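Local coordinates for probable hydrogenase nickel incorporation protein hypB (Methanocaldococcus jannaschii, PDB 2HF9) that binds GTP as a homodimer and, through a probable low GTPase activity, is thought to serve nickel insertion into maturing [NiFe] hydrogenases, at residues D167-N172 and P196-V201; R143-S148 and G161-A166; L53-L58 and E82-H87; F41-A46 and L121-N126. One frame throughout, in Å; residues are numbered along the deposited sequence.

In the fold
The four contacts sample one P-loop GTPase domain, from its central parallel sheet out to the helices that meet the nucleotide. Contact 4 pairs strands 39-45 and 121-125, with its centre about 3 Å from that of the chain. Contact 2, its centre about 11 Å from that of contact 4, packs a short helix and turn on the neighbouring strand 142-148, and contact 1, centred about 7 Å from contact 2, adds the edge strand 199-202 beyond strand 168-172. Contact 3 lies across the helices on one face of the sheet, its centre about 12 Å from that of contact 4. Contacts 1, 3 and 4 touch the GTP analogue at its base, alpha-phosphate and magnesium-bound end, respectively.

Contact 1: D167-N172 and P196-V201; sequences DLIVIN and PDAEVV. With GSP (5'-guanosine-diphosphate-monothiophosphate), chain E.
Leu168 and Val201 meet through single methyl groups on one face of a parallel strand pair. In Leu168, CB and CG climb from the backbone, with CG anti to the backbone N (chi1 171°). One branch, CD1, then does the touching: it reaches Val201 CG2 at 3.6 Å and also meets Glu199 CB. Leu168 CD1 lies 3.5 Å from Glu199 O as well. Leu168 and Val201 cross obliquely, and Phe217 of helix 211-224 touches the side chains of both Leu168 and Glu199. Beneath them the backbones run at 14° to each other. Ile169 bonds on both sides of Val200: its N donates to Glu199 O at 2.7 Å and its O accepts from Val201 N. This is the last pairing of the parallel sheet in the P-loop GTPase fold, where helix 184-194 makes the crossover between the two strands and covers the other face. On that face Ile171 CD1 touches Val200 CG1 at 3.9 Å, while Ile169 CD1 rests against Ala198 CB at 4.0 Å. Asn172, closing segment 167-172, belongs to the nucleotide pocket. Where the pair begins, a water donates to Asp167 O, which also accepts from Glu199 N.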
# COMPACT_ATOMS: atom_id res chain seq x y z
N ASP A 167 16.88 -7.49 1.35
CA ASP A 167 17.93 -8.39 0.89
C ASP A 167 17.56 -8.94 -0.49
O ASP A 167 18.43 -9.27 -1.30
CB ASP A 167 18.09 -9.54 1.89
CG ASP A 167 18.53 -9.06 3.26
OD1 ASP A 167 19.67 -8.56 3.37
OD2 ASP A 167 17.74 -9.17 4.21
N LEU A 168 16.25 -9.04 -0.73
CA LEU A 168 15.72 -9.40 -2.02
C LEU A 168 14.60 -8.44 -2.40
O LEU A 168 13.70 -8.18 -1.61
CB LEU A 168 15.17 -10.84 -2.01
CG LEU A 168 14.37 -11.30 -3.24
CD1 LEU A 168 15.25 -11.41 -4.48
CD2 LEU A 168 13.63 -12.61 -2.98
N ILE A 169 14.69 -7.91 -3.62
CA ILE A 169 13.62 -7.08 -4.17
C ILE A 169 12.98 -7.84 -5.33
O ILE A 169 13.64 -8.19 -6.32
CB ILE A 169 14.14 -5.69 -4.60
CG1 ILE A 169 14.64 -4.92 -3.37
CG2 ILE A 169 13.04 -4.90 -5.31
CD1 ILE A 169 15.56 -3.74 -3.66
N VAL A 170 11.69 -8.12 -5.18
CA VAL A 170 10.91 -8.84 -6.18
C VAL A 170 10.01 -7.86 -6.92
O VAL A 170 9.17 -7.19 -6.31
CB VAL A 170 10.07 -9.97 -5.54
CG1 VAL A 170 9.21 -10.68 -6.59
CG2 VAL A 170 10.98 -10.98 -4.84
N ILE A 171 10.22 -7.75 -8.23
CA ILE A 171 9.35 -6.98 -9.10
C ILE A 171 8.40 -7.98 -9.74
O ILE A 171 8.76 -8.68 -10.71
CB ILE A 171 10.16 -6.17 -10.14
CG1 ILE A 171 11.13 -5.21 -9.43
CG2 ILE A 171 9.23 -5.38 -11.07
CD1 ILE A 171 12.35 -4.82 -10.25
N ASN A 172 7.21 -8.08 -9.16
CA ASN A 172 6.23 -9.10 -9.51
C ASN A 172 5.25 -8.59 -10.58
O ASN A 172 5.25 -7.39 -10.91
CB ASN A 172 5.49 -9.57 -8.25
CG ASN A 172 4.63 -10.80 -8.48
OD1 ASN A 172 3.52 -10.92 -7.93
ND2 ASN A 172 5.12 -11.73 -9.29
N PRO A 196 22.37 -1.57 -3.99
CA PRO A 196 23.38 -2.35 -4.71
C PRO A 196 23.68 -3.72 -4.11
O PRO A 196 24.19 -4.59 -4.81
CB PRO A 196 24.63 -1.46 -4.64
CG PRO A 196 24.12 -0.10 -4.44
CD PRO A 196 22.91 -0.27 -3.56
N ASP A 197 23.37 -3.90 -2.83
CA ASP A 197 23.66 -5.16 -2.12
C ASP A 197 22.54 -6.20 -2.24
O ASP A 197 22.76 -7.38 -1.99
CB ASP A 197 23.98 -4.89 -0.65
CG ASP A 197 25.26 -4.09 -0.46
OD1 ASP A 197 26.14 -4.11 -1.35
OD2 ASP A 197 25.39 -3.43 0.60
N ALA A 198 21.34 -5.75 -2.63
CA ALA A 198 20.17 -6.64 -2.73
C ALA A 198 20.18 -7.51 -3.98
O ALA A 198 20.75 -7.14 -5.00
CB ALA A 198 18.89 -5.82 -2.68
N GLU A 199 19.54 -8.67 -3.89
CA GLU A 199 19.20 -9.44 -5.08
C GLU A 199 17.93 -8.84 -5.67
O GLU A 199 17.03 -8.45 -4.93
CB GLU A 199 18.98 -10.92 -4.76
CG GLU A 199 20.26 -11.68 -4.37
CD GLU A 199 21.34 -11.59 -5.44
OE1 GLU A 199 21.07 -11.96 -6.60
OE2 GLU A 199 22.46 -11.15 -5.11
N VAL A 200 17.89 -8.72 -6.99
CA VAL A 200 16.72 -8.17 -7.67
C VAL A 200 16.19 -9.19 -8.68
O VAL A 200 16.91 -9.61 -9.58
CB VAL A 200 17.02 -6.80 -8.36
CG1 VAL A 200 15.77 -6.25 -9.03
CG2 VAL A 200 17.56 -5.79 -7.35
N VAL A 201 14.93 -9.58 -8.51
CA VAL A 201 14.32 -10.62 -9.35
C VAL A 201 13.07 -10.09 -10.05
O VAL A 201 12.19 -9.51 -9.41
CB VAL A 201 14.00 -11.89 -8.51
CG1 VAL A 201 13.22 -12.92 -9.33
CG2 VAL A 201 15.28 -12.51 -7.95
PG GSP E . -2.25 -8.43 0.66
O3B GSP E . -1.89 -8.84 -0.85
S1G GSP E . -1.50 -6.93 1.05
O2G GSP E . -3.79 -8.29 0.71
O3G GSP E . -1.80 -9.55 1.61
PB GSP E . -0.67 -9.80 -1.28
O1B GSP E . 0.54 -8.98 -1.47
O2B GSP E . -0.46 -10.93 -0.35
PA GSP E . -1.86 -11.60 -3.24
O1A GSP E . -0.97 -12.78 -3.16
O2A GSP E . -3.13 -11.81 -2.50
O3A GSP E . -1.11 -10.25 -2.76
O5' GSP E . -2.09 -11.25 -4.79
C5' GSP E . -2.87 -10.13 -5.18
C4' GSP E . -3.51 -10.40 -6.54
O4' GSP E . -2.52 -10.37 -7.56
C3' GSP E . -4.19 -11.75 -6.63
O3' GSP E . -5.36 -11.54 -7.38
C2' GSP E . -3.21 -12.61 -7.41
O2' GSP E . -3.86 -13.58 -8.18
C1' GSP E . -2.54 -11.58 -8.30
N9 GSP E . -1.15 -11.85 -8.68
C8 GSP E . -0.06 -12.05 -7.87
N7 GSP E . 1.03 -12.20 -8.65
C5 GSP E . 0.66 -12.08 -9.95
C6 GSP E . 1.37 -12.15 -11.15
O6 GSP E . 2.58 -12.34 -11.14
N1 GSP E . 0.69 -11.97 -12.34
C2 GSP E . -0.68 -11.75 -12.35
N2 GSP E . -1.32 -11.59 -13.50
N3 GSP E . -1.37 -11.68 -11.15
C4 GSP E . -0.71 -11.85 -9.98
O HOH W 1 21.02 -9.75 -0.55

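Contact 2: R143-S148 and G161-A166; sequences RIVVIS and GIMKTA
The extended backbone of strand 142-148 meets a type I turn from Met163 to Ala166, which brings the CA atoms of Arg143 and Ala166 within 5.1 Å. Arg143, Val145 and Ile147 alternate along the strand toward this layer. Arg143 bends at chi3 (68°), which turns an edge of its guanidinium to Thr165; NH2 donates to Thr165 OG1 at 3.1 Å, with the oxygen in the guanidinium plane and the bond fairly straight at 164°. NE makes only weak bonds to Thr165 O and OG1, and NH2 also bonds to Pro133 O, the arginine's stronger partner. The threonine hydroxyl itself donates to Ile162 O at 2.7 Å, on a lone pair in the carbonyl plane, so this one oxygen both receives the arginine and ties the turn to the helix. Such packing belongs to the beta-alpha-beta unit of strand 142-148, helix 160-163 and strand 168-172 in the P-loop fold. Val145 splits its branches: CG2 presses on Ala166 CB at 3.6 Å, while CG1 lies 4.0 Å from Met163 CE. The methionine crosses Val145 at about a right angle and ends tip to tip with Ile147, its CE 3.9 Å from Ile147 CG2.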
# COMPACT_ATOMS: atom_id res chain seq x y z
N ARG A 143 15.10 -10.10 4.62
CA ARG A 143 13.95 -9.28 4.32
C ARG A 143 13.71 -9.28 2.81
O ARG A 143 14.63 -9.08 2.02
CB ARG A 143 14.16 -7.87 4.85
CG ARG A 143 14.17 -7.81 6.38
CD ARG A 143 14.85 -6.56 6.91
NE ARG A 143 14.11 -5.33 6.62
CZ ARG A 143 13.13 -4.84 7.38
NH1 ARG A 143 12.73 -5.48 8.47
NH2 ARG A 143 12.52 -3.72 7.03
N ILE A 144 12.46 -9.53 2.43
CA ILE A 144 12.06 -9.57 1.03
C ILE A 144 11.00 -8.50 0.80
O ILE A 144 9.99 -8.47 1.51
CB ILE A 144 11.51 -10.97 0.62
CG1 ILE A 144 12.58 -12.06 0.86
CG2 ILE A 144 11.01 -10.97 -0.84
CD1 ILE A 144 12.09 -13.48 0.70
N VAL A 145 11.26 -7.60 -0.15
CA VAL A 145 10.26 -6.60 -0.52
C VAL A 145 9.66 -6.97 -1.88
O VAL A 145 10.38 -7.08 -2.88
CB VAL A 145 10.82 -5.15 -0.52
CG1 VAL A 145 9.76 -4.15 -1.02
CG2 VAL A 145 11.28 -4.75 0.87
N VAL A 146 8.35 -7.18 -1.88
CA VAL A 146 7.62 -7.49 -3.09
C VAL A 146 6.84 -6.27 -3.54
O VAL A 146 5.96 -5.78 -2.83
CB VAL A 146 6.63 -8.68 -2.88
CG1 VAL A 146 5.99 -9.09 -4.21
CG2 VAL A 146 7.34 -9.86 -2.23
N ILE A 147 7.18 -5.75 -4.71
CA ILE A 147 6.34 -4.76 -5.37
C ILE A 147 5.91 -5.33 -6.71
O ILE A 147 6.41 -6.38 -7.12
CB ILE A 147 7.01 -3.37 -5.53
CG1 ILE A 147 8.33 -3.45 -6.33
CG2 ILE A 147 7.12 -2.66 -4.16
CD1 ILE A 147 9.57 -3.85 -5.52
N SER A 148 4.98 -4.67 -7.38
CA SER A 148 4.52 -5.20 -8.64
C SER A 148 4.36 -4.12 -9.69
O SER A 148 4.18 -2.94 -9.37
CB SER A 148 3.23 -6.01 -8.45
OG SER A 148 2.13 -5.16 -8.19
N GLY A 161 13.59 4.22 1.12
CA GLY A 161 13.79 3.81 2.51
C GLY A 161 13.61 2.33 2.77
O GLY A 161 14.52 1.67 3.29
N ILE A 162 12.44 1.79 2.40
CA ILE A 162 12.18 0.36 2.59
C ILE A 162 13.04 -0.50 1.67
O ILE A 162 13.48 -1.59 2.06
CB ILE A 162 10.66 -0.00 2.46
CG1 ILE A 162 10.38 -1.39 3.08
CG2 ILE A 162 10.19 0.09 1.01
CD1 ILE A 162 8.90 -1.73 3.22
N MET A 163 13.29 -0.00 0.46
CA MET A 163 14.10 -0.71 -0.54
C MET A 163 15.51 -0.98 -0.03
O MET A 163 16.07 -2.04 -0.28
CB MET A 163 14.16 0.06 -1.87
CG MET A 163 12.82 0.18 -2.58
SD MET A 163 12.01 -1.39 -2.91
CE MET A 163 10.34 -0.80 -3.15
N LYS A 164 16.06 -0.02 0.71
CA LYS A 164 17.39 -0.16 1.30
C LYS A 164 17.46 -1.21 2.41
O LYS A 164 18.55 -1.64 2.78
CB LYS A 164 17.89 1.19 1.83
CG LYS A 164 18.15 2.23 0.75
CD LYS A 164 18.77 3.48 1.36
CE LYS A 164 18.71 4.64 0.39
NZ LYS A 164 17.41 5.38 0.49
N THR A 165 16.30 -1.60 2.93
CA THR A 165 16.26 -2.61 4.00
C THR A 165 16.09 -4.03 3.45
O THR A 165 16.16 -5.01 4.19
CB THR A 165 15.15 -2.31 5.05
OG1 THR A 165 13.85 -2.61 4.50
CG2 THR A 165 15.19 -0.84 5.48
N ALA A 166 15.89 -4.13 2.14
CA ALA A 166 15.64 -5.42 1.49
C ALA A 166 16.92 -6.17 1.15
O ALA A 166 17.92 -5.57 0.73
CB ALA A 166 14.81 -5.21 0.23

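Contact 3: L53-L58 and E82-H87; sequences LLIEKL and ERMEKH. With GSP (5'-guanosine-diphosphate-monothiophosphate), chain E.
On the helix that follows the P-loop, Glu56 faces segment 82-87 and gathers Arg83, Lys86 and His87, the first of which reaches the alpha-phosphate of the bound GTP analogue. Its chain is extended beyond CG, which carries the carboxylate across to the other helix. OE2 takes Arg83 NH2 at 3.0 Å in a salt bridge; it lies near the guanidinium plane but is approached from above the carboxylate plane, the two planes being 66° apart. OE1 forms a second salt bridge, to Lys86 NZ at 2.7 Å, completing a network, and receives a weak bond from His87 NE2. Arg83 is thus positioned as a pocket residue: NH1 donates to GSP O2A at 2.9 Å, while Leu53 N holds the neighbouring O1A at the same distance. Replacing Arg83 by alanine is likely to leave O2A without this donor and Glu56 OE2 without its mate, weakening the helix-nucleotide link. Ile55 CD1 and Met84 CE add an apolar touch at 4.0 Å on the side toward the sheet. The imidazole of His87, whose ND1 is bonded to Asp60, makes a CH-pi contact with Glu56, whose CB sits over one face, 3.9 Å from the ring centroid and 18° off its normal.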
# COMPACT_ATOMS: atom_id res chain seq x y z
N LEU A 53 0.62 -15.13 -2.61
CA LEU A 53 0.81 -16.03 -3.74
C LEU A 53 2.25 -16.53 -3.83
O LEU A 53 2.48 -17.71 -4.13
CB LEU A 53 0.37 -15.38 -5.05
CG LEU A 53 0.22 -16.29 -6.28
CD1 LEU A 53 -0.64 -17.53 -6.00
CD2 LEU A 53 -0.34 -15.50 -7.46
N LEU A 54 3.21 -15.65 -3.57
CA LEU A 54 4.62 -16.04 -3.53
C LEU A 54 4.89 -17.06 -2.43
O LEU A 54 5.55 -18.07 -2.66
CB LEU A 54 5.53 -14.81 -3.35
CG LEU A 54 7.04 -15.06 -3.24
CD1 LEU A 54 7.59 -15.79 -4.48
CD2 LEU A 54 7.79 -13.76 -3.00
N ILE A 55 4.37 -16.78 -1.23
CA ILE A 55 4.54 -17.68 -0.09
C ILE A 55 3.91 -19.05 -0.38
O ILE A 55 4.52 -20.10 -0.11
CB ILE A 55 3.99 -17.04 1.22
CG1 ILE A 55 4.97 -15.99 1.75
CG2 ILE A 55 3.72 -18.11 2.30
CD1 ILE A 55 4.41 -15.08 2.82
N GLU A 56 2.71 -19.03 -0.97
CA GLU A 56 2.01 -20.25 -1.38
C GLU A 56 2.86 -21.09 -2.33
O GLU A 56 3.04 -22.29 -2.12
CB GLU A 56 0.68 -19.92 -2.06
CG GLU A 56 -0.41 -19.44 -1.11
CD GLU A 56 -1.72 -19.18 -1.82
OE1 GLU A 56 -2.69 -19.90 -1.53
OE2 GLU A 56 -1.78 -18.28 -2.67
N LYS A 57 3.40 -20.44 -3.36
CA LYS A 57 4.27 -21.11 -4.33
C LYS A 57 5.54 -21.65 -3.68
O LYS A 57 5.98 -22.76 -4.00
CB LYS A 57 4.61 -20.19 -5.51
CG LYS A 57 3.42 -19.83 -6.41
CD LYS A 57 2.88 -21.03 -7.15
CE LYS A 57 1.79 -20.65 -8.13
NZ LYS A 57 1.27 -21.86 -8.83
N LEU A 58 6.13 -20.86 -2.78
CA LEU A 58 7.32 -21.30 -2.05
C LEU A 58 7.06 -22.53 -1.17
O LEU A 58 7.86 -23.47 -1.16
CB LEU A 58 7.92 -20.16 -1.22
CG LEU A 58 8.62 -19.05 -2.01
CD1 LEU A 58 8.99 -17.90 -1.07
CD2 LEU A 58 9.86 -19.55 -2.74
N GLU A 82 -5.67 -18.74 6.04
CA GLU A 82 -6.42 -19.84 5.43
C GLU A 82 -5.80 -20.31 4.11
O GLU A 82 -5.74 -21.51 3.83
CB GLU A 82 -7.89 -19.46 5.24
CG GLU A 82 -8.70 -19.45 6.54
CD GLU A 82 -10.09 -18.85 6.39
OE1 GLU A 82 -10.58 -18.73 5.24
OE2 GLU A 82 -10.70 -18.50 7.42
N ARG A 83 -5.31 -19.35 3.31
CA ARG A 83 -4.60 -19.66 2.06
C ARG A 83 -3.33 -20.46 2.31
O ARG A 83 -3.09 -21.46 1.64
CB ARG A 83 -4.30 -18.38 1.27
CG ARG A 83 -5.47 -17.91 0.40
CD ARG A 83 -5.25 -16.52 -0.19
NE ARG A 83 -4.24 -16.49 -1.25
CZ ARG A 83 -3.87 -15.40 -1.91
NH1 ARG A 83 -4.42 -14.22 -1.63
NH2 ARG A 83 -2.94 -15.48 -2.85
N MET A 84 -2.52 -20.04 3.29
CA MET A 84 -1.28 -20.74 3.61
C MET A 84 -1.52 -22.12 4.22
O MET A 84 -0.73 -23.05 4.00
CB MET A 84 -0.42 -19.90 4.55
CG MET A 84 0.05 -18.61 3.93
SD MET A 84 0.78 -17.53 5.16
CE MET A 84 0.81 -16.00 4.24
N GLU A 85 -2.60 -22.23 4.99
CA GLU A 85 -2.99 -23.49 5.64
C GLU A 85 -3.29 -24.62 4.65
O GLU A 85 -2.88 -25.76 4.88
CB GLU A 85 -4.18 -23.26 6.57
CG GLU A 85 -3.81 -22.72 7.94
CD GLU A 85 -5.02 -22.41 8.82
OE1 GLU A 85 -6.16 -22.78 8.45
OE2 GLU A 85 -4.82 -21.80 9.88
N LYS A 86 -3.99 -24.31 3.57
CA LYS A 86 -4.35 -25.34 2.58
C LYS A 86 -3.14 -25.87 1.80
O LYS A 86 -3.23 -26.91 1.14
CB LYS A 86 -5.48 -24.87 1.65
CG LYS A 86 -5.15 -23.69 0.76
CD LYS A 86 -6.07 -23.63 -0.45
CE LYS A 86 -6.13 -22.22 -1.03
NZ LYS A 86 -4.78 -21.64 -1.34
N HIS A 87 -2.02 -25.15 1.88
CA HIS A 87 -0.78 -25.57 1.23
C HIS A 87 0.12 -26.43 2.13
O HIS A 87 1.20 -26.85 1.72
CB HIS A 87 -0.02 -24.36 0.69
CG HIS A 87 -0.68 -23.72 -0.49
ND1 HIS A 87 -0.38 -24.06 -1.79
CD2 HIS A 87 -1.65 -22.78 -0.56
CE1 HIS A 87 -1.12 -23.35 -2.62
NE2 HIS A 87 -1.90 -22.56 -1.90
PG GSP E . -2.25 -8.43 0.66
O3B GSP E . -1.89 -8.84 -0.85
S1G GSP E . -1.50 -6.93 1.05
O2G GSP E . -3.79 -8.29 0.71
O3G GSP E . -1.80 -9.55 1.61
PB GSP E . -0.67 -9.80 -1.28
O1B GSP E . 0.54 -8.98 -1.47
O2B GSP E . -0.46 -10.93 -0.35
PA GSP E . -1.86 -11.60 -3.24
O1A GSP E . -0.97 -12.78 -3.16
O2A GSP E . -3.13 -11.81 -2.50
O3A GSP E . -1.11 -10.25 -2.76
O5' GSP E . -2.09 -11.25 -4.79
C5' GSP E . -2.87 -10.13 -5.18
C4' GSP E . -3.51 -10.40 -6.54
O4' GSP E . -2.52 -10.37 -7.56
C3' GSP E . -4.19 -11.75 -6.63
O3' GSP E . -5.36 -11.54 -7.38
C2' GSP E . -3.21 -12.61 -7.41
O2' GSP E . -3.86 -13.58 -8.18
C1' GSP E . -2.54 -11.58 -8.30
N9 GSP E . -1.15 -11.85 -8.68
C8 GSP E . -0.06 -12.05 -7.87
N7 GSP E . 1.03 -12.20 -8.65
C5 GSP E . 0.66 -12.08 -9.95
C6 GSP E . 1.37 -12.15 -11.15
O6 GSP E . 2.58 -12.34 -11.14
N1 GSP E . 0.69 -11.97 -12.34
C2 GSP E . -0.68 -11.75 -12.35
N2 GSP E . -1.32 -11.59 -13.50
N3 GSP E . -1.37 -11.68 -11.15
C4 GSP E . -0.71 -11.85 -9.98

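Contact 4: F41-A46 and L121-N126; sequences FDFMGA and LLFIEN. With MG (magnesium ion), chain C; GSP (5'-guanosine-diphosphate-monothiophosphate), chain E.
Asp42 swings CG anti to its backbone nitrogen (chi1 180°), and that turn brings its carboxylate over to Asn126; on the reverse face of the strand pair, Phe43 keeps CG beside its own N (chi1 -70°) and projects its ring toward Phe123. The polar pair is a hydrogen bond from Asn126 ND2 to Asp42 OD1, 3.1 Å long, met on the syn side and close to the carboxylate plane. Asn126 OD1 meanwhile accepts from Leu102 N, so both ends of the amide are used. A leucine in place of Asp42 would probably leave the buried ND2 without its acceptor and the amide held by its OD1 end. These strands lie in the core of the P-loop NTPase sheet, strand 39-45 leading into the phosphate-binding loop and strand 121-125 carrying a ligand of the magnesium ion. Four backbone bonds join them, among them Phe43 N to Ile124 O at 2.8 Å. In an offset edge-to-face stack the edge of Phe43 points at the face of Phe123: Phe43 CE1 comes within 3.6 Å of Phe123 CD2, the planes at 84°. Phe41 stands alongside Phe123, its CD1 3.9 Å from Phe123 CE2. On the same face as the rings, the extended Glu125 puts OE2 2.1 Å from the magnesium ion, which GSP O3G and O2B, a water, Thr52 and Asp80 also bind.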
# COMPACT_ATOMS: atom_id res chain seq x y z
N PHE A 41 12.11 -15.47 7.16
CA PHE A 41 12.02 -14.49 6.09
C PHE A 41 10.85 -13.52 6.31
O PHE A 41 9.72 -13.95 6.54
CB PHE A 41 11.87 -15.20 4.73
CG PHE A 41 13.08 -16.01 4.33
CD1 PHE A 41 13.21 -17.34 4.74
CD2 PHE A 41 14.07 -15.46 3.53
CE1 PHE A 41 14.32 -18.10 4.36
CE2 PHE A 41 15.18 -16.22 3.14
CZ PHE A 41 15.30 -17.54 3.57
N ASP A 42 11.15 -12.23 6.23
CA ASP A 42 10.15 -11.17 6.36
C ASP A 42 9.70 -10.73 4.96
O ASP A 42 10.48 -10.14 4.20
CB ASP A 42 10.76 -10.00 7.16
CG ASP A 42 9.81 -8.82 7.35
OD1 ASP A 42 8.64 -8.87 6.91
OD2 ASP A 42 10.24 -7.83 7.95
N PHE A 43 8.45 -11.03 4.62
CA PHE A 43 7.86 -10.66 3.33
C PHE A 43 7.09 -9.36 3.48
O PHE A 43 6.00 -9.34 4.07
CB PHE A 43 6.93 -11.76 2.81
CG PHE A 43 7.64 -13.01 2.38
CD1 PHE A 43 8.02 -13.97 3.31
CD2 PHE A 43 7.90 -13.24 1.03
CE1 PHE A 43 8.68 -15.13 2.91
CE2 PHE A 43 8.55 -14.40 0.61
CZ PHE A 43 8.94 -15.35 1.56
N MET A 44 7.67 -8.28 2.95
CA MET A 44 7.05 -6.96 2.94
C MET A 44 6.60 -6.62 1.52
O MET A 44 7.02 -7.26 0.56
CB MET A 44 8.06 -5.90 3.41
CG MET A 44 8.45 -5.98 4.88
SD MET A 44 9.83 -4.89 5.27
CE MET A 44 11.19 -5.81 4.56
N GLY A 45 5.75 -5.61 1.40
CA GLY A 45 5.35 -5.10 0.09
C GLY A 45 4.17 -4.15 0.13
O GLY A 45 3.64 -3.83 1.21
N ALA A 46 3.77 -3.68 -1.04
CA ALA A 46 2.60 -2.82 -1.18
C ALA A 46 1.33 -3.66 -1.06
O ALA A 46 1.40 -4.89 -0.89
CB ALA A 46 2.64 -2.09 -2.51
N LEU A 121 11.91 -23.67 8.03
CA LEU A 121 11.73 -22.36 7.41
C LEU A 121 10.53 -21.64 7.99
O LEU A 121 9.47 -22.24 8.19
CB LEU A 121 11.55 -22.48 5.89
CG LEU A 121 12.63 -23.14 5.04
CD1 LEU A 121 12.21 -23.13 3.58
CD2 LEU A 121 13.97 -22.45 5.21
N LEU A 122 10.69 -20.34 8.25
CA LEU A 122 9.59 -19.50 8.70
C LEU A 122 9.36 -18.35 7.71
O LEU A 122 10.26 -17.55 7.46
CB LEU A 122 9.87 -18.94 10.10
CG LEU A 122 8.85 -17.96 10.69
CD1 LEU A 122 7.47 -18.58 10.85
CD2 LEU A 122 9.34 -17.41 12.03
N PHE A 123 8.16 -18.30 7.16
CA PHE A 123 7.76 -17.21 6.27
C PHE A 123 6.80 -16.29 7.01
O PHE A 123 5.72 -16.73 7.43
CB PHE A 123 7.09 -17.72 4.98
CG PHE A 123 7.96 -18.63 4.14
CD1 PHE A 123 7.38 -19.67 3.40
CD2 PHE A 123 9.34 -18.46 4.07
CE1 PHE A 123 8.15 -20.51 2.61
CE2 PHE A 123 10.13 -19.31 3.28
CZ PHE A 123 9.53 -20.34 2.55
N ILE A 124 7.19 -15.04 7.18
CA ILE A 124 6.33 -14.06 7.82
C ILE A 124 5.78 -13.07 6.79
O ILE A 124 6.56 -12.36 6.15
CB ILE A 124 7.08 -13.26 8.92
CG1 ILE A 124 7.80 -14.21 9.90
CG2 ILE A 124 6.12 -12.32 9.66
CD1 ILE A 124 8.57 -13.48 11.00
N GLU A 125 4.46 -13.04 6.63
CA GLU A 125 3.86 -12.02 5.78
C GLU A 125 3.53 -10.78 6.60
O GLU A 125 2.61 -10.80 7.42
CB GLU A 125 2.63 -12.52 5.03
CG GLU A 125 2.10 -11.48 4.05
CD GLU A 125 1.06 -12.02 3.10
OE1 GLU A 125 1.01 -13.25 2.90
OE2 GLU A 125 0.28 -11.22 2.55
N ASN A 126 4.30 -9.73 6.37
CA ASN A 126 4.11 -8.46 7.04
C ASN A 126 2.86 -7.77 6.51
O ASN A 126 2.26 -8.22 5.52
CB ASN A 126 5.34 -7.57 6.80
CG ASN A 126 5.69 -6.71 7.99
OD1 ASN A 126 4.82 -6.11 8.63
ND2 ASN A 126 6.97 -6.64 8.30
MG MG C . -1.48 -11.46 1.34
PG GSP E . -2.25 -8.43 0.66
O3B GSP E . -1.89 -8.84 -0.85
S1G GSP E . -1.50 -6.93 1.05
O2G GSP E . -3.79 -8.29 0.71
O3G GSP E . -1.80 -9.55 1.61
PB GSP E . -0.67 -9.80 -1.28
O1B GSP E . 0.54 -8.98 -1.47
O2B GSP E . -0.46 -10.93 -0.35
PA GSP E . -1.86 -11.60 -3.24
O1A GSP E . -0.97 -12.78 -3.16
O2A GSP E . -3.13 -11.81 -2.50
O3A GSP E . -1.11 -10.25 -2.76
O5' GSP E . -2.09 -11.25 -4.79
C5' GSP E . -2.87 -10.13 -5.18
C4' GSP E . -3.51 -10.40 -6.54
O4' GSP E . -2.52 -10.37 -7.56
C3' GSP E . -4.19 -11.75 -6.63
O3' GSP E . -5.36 -11.54 -7.38
C2' GSP E . -3.21 -12.61 -7.41
O2' GSP E . -3.86 -13.58 -8.18
C1' GSP E . -2.54 -11.58 -8.30
N9 GSP E . -1.15 -11.85 -8.68
C8 GSP E . -0.06 -12.05 -7.87
N7 GSP E . 1.03 -12.20 -8.65
C5 GSP E . 0.66 -12.08 -9.95
C6 GSP E . 1.37 -12.15 -11.15
O6 GSP E . 2.58 -12.34 -11.14
N1 GSP E . 0.69 -11.97 -12.34
C2 GSP E . -0.68 -11.75 -12.35
N2 GSP E . -1.32 -11.59 -13.50
N3 GSP E . -1.37 -11.68 -11.15
C4 GSP E . -0.71 -11.85 -9.98
O HOH W 2 -3.16 -11.75 0.22